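Local coordinates for protein saframycin Mx1 synthetase B (Legionella pneumophila subsp. pneumophila, PDB 3KXW) that belongs to the AMP-binding enzymes of the ANL clan, with a large N-terminal part joined to a smaller C-terminal alpha/beta domain, at residues A[100-105]-A[531-536]; A[475-480]-A[523-528]. All blocks are in the same frame, centred on the assembly; numbering follows the deposited sequence.

Both contacts use helix 515-533, but they join it to different parts of the chain. Contact 2 is buried inside the C-terminal domain, where the middle of this helix packs against helix 469-479 through leucine methyls and an isoleucine methylene. Contact 1 lies at the end of the same helix, is only partly buried, and crosses from the C-terminal region to helix 101-114 of the AMP-binding part. Its chemistry is correspondingly more mixed: amides, an imidazole, aliphatic carbons and a bridging water. The two centres are about 10 Å apart and are linked directly, since S476 of contact 2 meets N532 and H533 of contact 1, and E101 packs on F475.

Contact 1: A[100-105]-A[531-536]; sequences QEKLLD and ENHQLE
L103 and N532, the two residues most covered here, have the nearest CA atoms across the contact, 6.4 Å apart, yet they meet mainly through a water and the helix backbone. The water accepts from L103 N at 3.0 Å and donates to N532 O at 3.1 Å, thus joining an N-H in the first turn of one helix to a carbonyl in the last turn of another. Beside this bridge the isobutyl group of L103 lies over the final turn: its CD1 is 3.7 Å from E531 O, while CD2 reaches Q534 NE2 at 3.8 Å. Q534 has positive phi (54°), and its bent side chain folds back to that methyl, with OE1 bonded to K106. On the other flank, the CB and CG methylenes of Q100, at the N-cap position, lie on the N532 amide, CG 3.7 Å from N532 OD1, while the amide of Q100 turns away. N532 ND2 bonds to S476 OG, which H533 NE2 also engages. K102 contributes aliphatic carbons: CB comes obliquely to the H533 ring, 4.1 Å from CE1. Its CG is anti to the backbone N (chi1 -168°), and bends further along the chain carry NZ to a salt bridge with D105 OD2, which R109 also engages. The contact joins the AMP-binding part to the C-terminal region, and the Q534 side chain is about 9 Å from the bound 5'-O-[(S)-(dodecanoyloxy)(hydroxy)phosphoryl]adenosine. Y96, in the loop after strand 91-95, touches L103 and Q534, whereas D472 of helix 469-479 meets K102 and H533.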
# COMPACT_ATOMS: atom_id res chain seq x y z
N GLN A 100 7.02 15.62 8.02
CA GLN A 100 6.13 16.32 8.94
C GLN A 100 6.05 15.61 10.28
O GLN A 100 6.66 14.55 10.49
CB GLN A 100 4.72 16.51 8.33
CG GLN A 100 4.66 17.30 7.00
CD GLN A 100 4.93 18.78 7.16
OE1 GLN A 100 4.82 19.33 8.26
NE2 GLN A 100 5.29 19.45 6.07
N GLU A 101 5.31 16.20 11.20
CA GLU A 101 5.37 15.77 12.59
C GLU A 101 5.13 14.28 12.79
O GLU A 101 5.94 13.58 13.42
CB GLU A 101 4.39 16.59 13.43
CG GLU A 101 4.96 17.93 13.89
CD GLU A 101 4.83 19.04 12.86
OE1 GLU A 101 4.40 18.75 11.69
OE2 GLU A 101 5.18 20.20 13.22
N LYS A 102 4.01 13.79 12.26
CA LYS A 102 3.61 12.40 12.46
C LYS A 102 4.56 11.45 11.73
O LYS A 102 4.91 10.39 12.25
CB LYS A 102 2.15 12.17 12.03
CG LYS A 102 1.57 10.81 12.47
CD LYS A 102 1.65 10.64 13.98
CE LYS A 102 1.73 9.17 14.38
NZ LYS A 102 3.08 8.57 14.06
N LEU A 103 4.98 11.81 10.52
CA LEU A 103 5.95 10.97 9.80
C LEU A 103 7.27 10.86 10.58
O LEU A 103 7.99 9.86 10.46
CB LEU A 103 6.24 11.52 8.40
CG LEU A 103 5.14 11.37 7.35
CD1 LEU A 103 5.39 12.38 6.22
CD2 LEU A 103 5.03 9.96 6.80
N LEU A 104 7.58 11.89 11.36
CA LEU A 104 8.83 11.91 12.12
C LEU A 104 8.71 11.08 13.40
O LEU A 104 9.63 10.35 13.78
CB LEU A 104 9.25 13.34 12.45
CG LEU A 104 10.46 13.46 13.38
CD1 LEU A 104 11.70 12.85 12.76
CD2 LEU A 104 10.69 14.94 13.70
N ASP A 105 7.55 11.18 14.04
CA ASP A 105 7.22 10.32 15.16
C ASP A 105 7.28 8.84 14.74
O ASP A 105 7.83 8.01 15.46
CB ASP A 105 5.81 10.67 15.66
CG ASP A 105 5.31 9.69 16.68
OD1 ASP A 105 5.78 9.77 17.83
OD2 ASP A 105 4.46 8.84 16.33
N GLU A 531 -0.44 12.06 2.25
CA GLU A 531 1.00 12.22 2.50
C GLU A 531 1.41 12.13 3.97
O GLU A 531 2.39 11.47 4.30
CB GLU A 531 1.48 13.54 1.89
CG GLU A 531 1.22 13.57 0.39
CD GLU A 531 2.46 13.40 -0.48
OE1 GLU A 531 3.15 14.43 -0.69
OE2 GLU A 531 2.71 12.28 -1.01
N ASN A 532 0.64 12.77 4.85
CA ASN A 532 0.96 12.81 6.27
C ASN A 532 0.54 11.56 7.04
O ASN A 532 1.14 11.25 8.07
CB ASN A 532 0.33 14.04 6.93
CG ASN A 532 1.03 15.35 6.53
OD1 ASN A 532 1.80 15.40 5.57
ND2 ASN A 532 0.75 16.42 7.28
N HIS A 533 -0.48 10.85 6.56
CA HIS A 533 -1.07 9.77 7.35
C HIS A 533 -1.30 8.45 6.61
O HIS A 533 -1.73 7.45 7.21
CB HIS A 533 -2.38 10.25 7.97
CG HIS A 533 -2.20 11.48 8.79
ND1 HIS A 533 -1.67 11.45 10.06
CD2 HIS A 533 -2.41 12.79 8.49
CE1 HIS A 533 -1.60 12.69 10.53
NE2 HIS A 533 -2.04 13.52 9.59
N GLN A 534 -0.99 8.44 5.33
CA GLN A 534 -1.24 7.26 4.50
C GLN A 534 -2.70 6.83 4.61
O GLN A 534 -2.99 5.64 4.70
CB GLN A 534 -0.29 6.11 4.88
CG GLN A 534 1.17 6.35 4.51
CD GLN A 534 1.80 7.47 5.32
OE1 GLN A 534 1.87 7.40 6.55
NE2 GLN A 534 2.26 8.51 4.64
N LEU A 535 -3.61 7.81 4.63
CA LEU A 535 -5.03 7.51 4.66
C LEU A 535 -5.73 8.25 3.52
O LEU A 535 -5.22 9.26 3.03
CB LEU A 535 -5.66 7.95 5.99
CG LEU A 535 -5.18 7.22 7.25
CD1 LEU A 535 -5.60 7.99 8.48
CD2 LEU A 535 -5.73 5.79 7.28
N GLU A 536 -6.88 7.74 3.09
CA GLU A 536 -7.65 8.38 2.02
C GLU A 536 -8.95 9.00 2.51
O GLU A 536 -9.84 8.28 2.97
CB GLU A 536 -7.98 7.38 0.91
CG GLU A 536 -6.77 6.68 0.33
CD GLU A 536 -6.53 5.36 0.99
OE1 GLU A 536 -6.66 5.28 2.23
OE2 GLU A 536 -6.24 4.37 0.30
O HOH W 1 2.94 13.52 9.07

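Contact 2: A[475-480]-A[523-528]; sequences FSLMHS and NEIFEL
L528 pushes one methyl into the last turn of helix 469-479, and almost everything in the contact gathers round it. Its CD2 lies 3.7 Å from S476 O, 3.8 Å from L477 CA and 3.7 Å from S480 OG, while CD1 rests on the CB of S480. CG of L528 stands anti to the backbone N (chi1 179°), which directs the isobutyl group toward helix 469-479. Methyl meets methyl where L477 CD2 approaches L528 CD2 at 3.9 Å; one turn earlier on the second helix, the same L477 carbon reaches I525 CG1 at 4.2 Å, the two side chains crossing at about a right angle. The short segments have axes 10.8 Å apart with N-to-C directions at 125°, a steep crossing. Both helices pack on the mixed four-stranded sheet of the small C-terminal alpha/beta domain: L477 touches C489 of strand 486-496 and V504 of strand 499-508, and I525 touches C506 of the latter. S480, following H479, is fixed by its hydroxyl, which donates to L477 O at 3.1 Å from a position tilted 33° out of the carbonyl plane. S480 O is hydrogen-bonded to H483 ND1, and L482 in the following loop touches I525 and E524.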
# COMPACT_ATOMS: atom_id res chain seq x y z
N PHE A 475 -4.50 18.05 13.27
CA PHE A 475 -3.22 18.73 13.45
C PHE A 475 -2.58 19.08 12.12
O PHE A 475 -2.10 20.21 11.92
CB PHE A 475 -2.24 17.88 14.26
CG PHE A 475 -0.91 18.55 14.50
CD1 PHE A 475 -0.70 19.30 15.64
CD2 PHE A 475 0.12 18.42 13.57
CE1 PHE A 475 0.52 19.93 15.86
CE2 PHE A 475 1.34 19.05 13.78
CZ PHE A 475 1.54 19.80 14.94
N SER A 476 -2.55 18.11 11.21
CA SER A 476 -2.00 18.30 9.87
C SER A 476 -2.67 19.47 9.16
O SER A 476 -1.99 20.35 8.61
CB SER A 476 -2.11 17.01 9.04
OG SER A 476 -1.14 16.05 9.45
N LEU A 477 -4.00 19.49 9.18
CA LEU A 477 -4.77 20.55 8.51
C LEU A 477 -4.42 21.91 9.11
O LEU A 477 -4.18 22.89 8.39
CB LEU A 477 -6.28 20.29 8.65
CG LEU A 477 -6.80 19.10 7.83
CD1 LEU A 477 -8.15 18.57 8.33
CD2 LEU A 477 -6.91 19.52 6.38
N MSE A 478 -4.37 21.95 10.43
CA MSE A 478 -4.12 23.21 11.12
C MSE A 478 -2.69 23.69 10.93
O MSE A 478 -2.42 24.88 11.00
CB MSE A 478 -4.48 23.09 12.60
CG MSE A 478 -5.98 22.87 12.81
SE MSE A 478 -7.14 24.37 12.16
CE MSE A 478 -7.42 23.84 10.28
N HIS A 479 -1.79 22.76 10.64
CA HIS A 479 -0.38 23.12 10.49
C HIS A 479 0.11 23.22 9.05
O HIS A 479 1.29 23.49 8.79
CB HIS A 479 0.48 22.21 11.35
CG HIS A 479 0.22 22.40 12.82
ND1 HIS A 479 1.09 23.08 13.65
CD2 HIS A 479 -0.85 22.05 13.59
CE1 HIS A 479 0.59 23.10 14.88
NE2 HIS A 479 -0.59 22.50 14.86
N SER A 480 -0.80 23.03 8.11
CA SER A 480 -0.46 23.16 6.70
C SER A 480 -0.88 24.54 6.26
O SER A 480 -1.64 25.21 6.96
CB SER A 480 -1.22 22.13 5.88
OG SER A 480 -2.58 22.50 5.81
N ASN A 523 -8.97 18.84 -3.24
CA ASN A 523 -7.78 18.11 -3.68
C ASN A 523 -6.58 18.28 -2.76
O ASN A 523 -5.84 17.33 -2.50
CB ASN A 523 -7.43 18.47 -5.13
CG ASN A 523 -8.55 18.12 -6.09
OD1 ASN A 523 -9.30 17.18 -5.85
ND2 ASN A 523 -8.68 18.88 -7.18
N GLU A 524 -6.39 19.49 -2.23
CA GLU A 524 -5.28 19.77 -1.32
C GLU A 524 -5.48 19.01 -0.02
O GLU A 524 -4.52 18.50 0.57
CB GLU A 524 -5.18 21.27 -1.02
CG GLU A 524 -4.57 22.04 -2.17
CD GLU A 524 -4.81 23.54 -2.10
OE1 GLU A 524 -5.67 23.99 -1.29
OE2 GLU A 524 -4.16 24.28 -2.87
N ILE A 525 -6.72 18.95 0.43
CA ILE A 525 -7.00 18.21 1.64
C ILE A 525 -6.71 16.73 1.41
O ILE A 525 -6.01 16.10 2.20
CB ILE A 525 -8.43 18.42 2.09
CG1 ILE A 525 -8.59 19.87 2.59
CG2 ILE A 525 -8.75 17.44 3.21
CD1 ILE A 525 -10.08 20.31 2.78
N PHE A 526 -7.21 16.18 0.32
CA PHE A 526 -6.96 14.77 0.04
C PHE A 526 -5.47 14.46 0.01
O PHE A 526 -4.99 13.51 0.66
CB PHE A 526 -7.66 14.30 -1.25
CG PHE A 526 -7.61 12.80 -1.43
CD1 PHE A 526 -8.64 12.00 -0.97
CD2 PHE A 526 -6.50 12.21 -2.00
CE1 PHE A 526 -8.58 10.60 -1.13
CE2 PHE A 526 -6.42 10.83 -2.15
CZ PHE A 526 -7.46 10.03 -1.71
N GLU A 527 -4.71 15.27 -0.72
CA GLU A 527 -3.25 15.09 -0.80
C GLU A 527 -2.53 15.19 0.55
O GLU A 527 -1.66 14.39 0.88
CB GLU A 527 -2.66 16.06 -1.82
CG GLU A 527 -1.14 16.01 -1.91
CD GLU A 527 -0.58 17.14 -2.77
OE1 GLU A 527 -1.06 17.34 -3.92
OE2 GLU A 527 0.32 17.86 -2.29
N LEU A 528 -2.92 16.17 1.35
CA LEU A 528 -2.32 16.35 2.66
C LEU A 528 -2.46 15.14 3.56
O LEU A 528 -1.49 14.70 4.18
CB LEU A 528 -2.91 17.57 3.37
CG LEU A 528 -2.36 17.84 4.77
CD1 LEU A 528 -0.90 18.29 4.69
CD2 LEU A 528 -3.20 18.90 5.47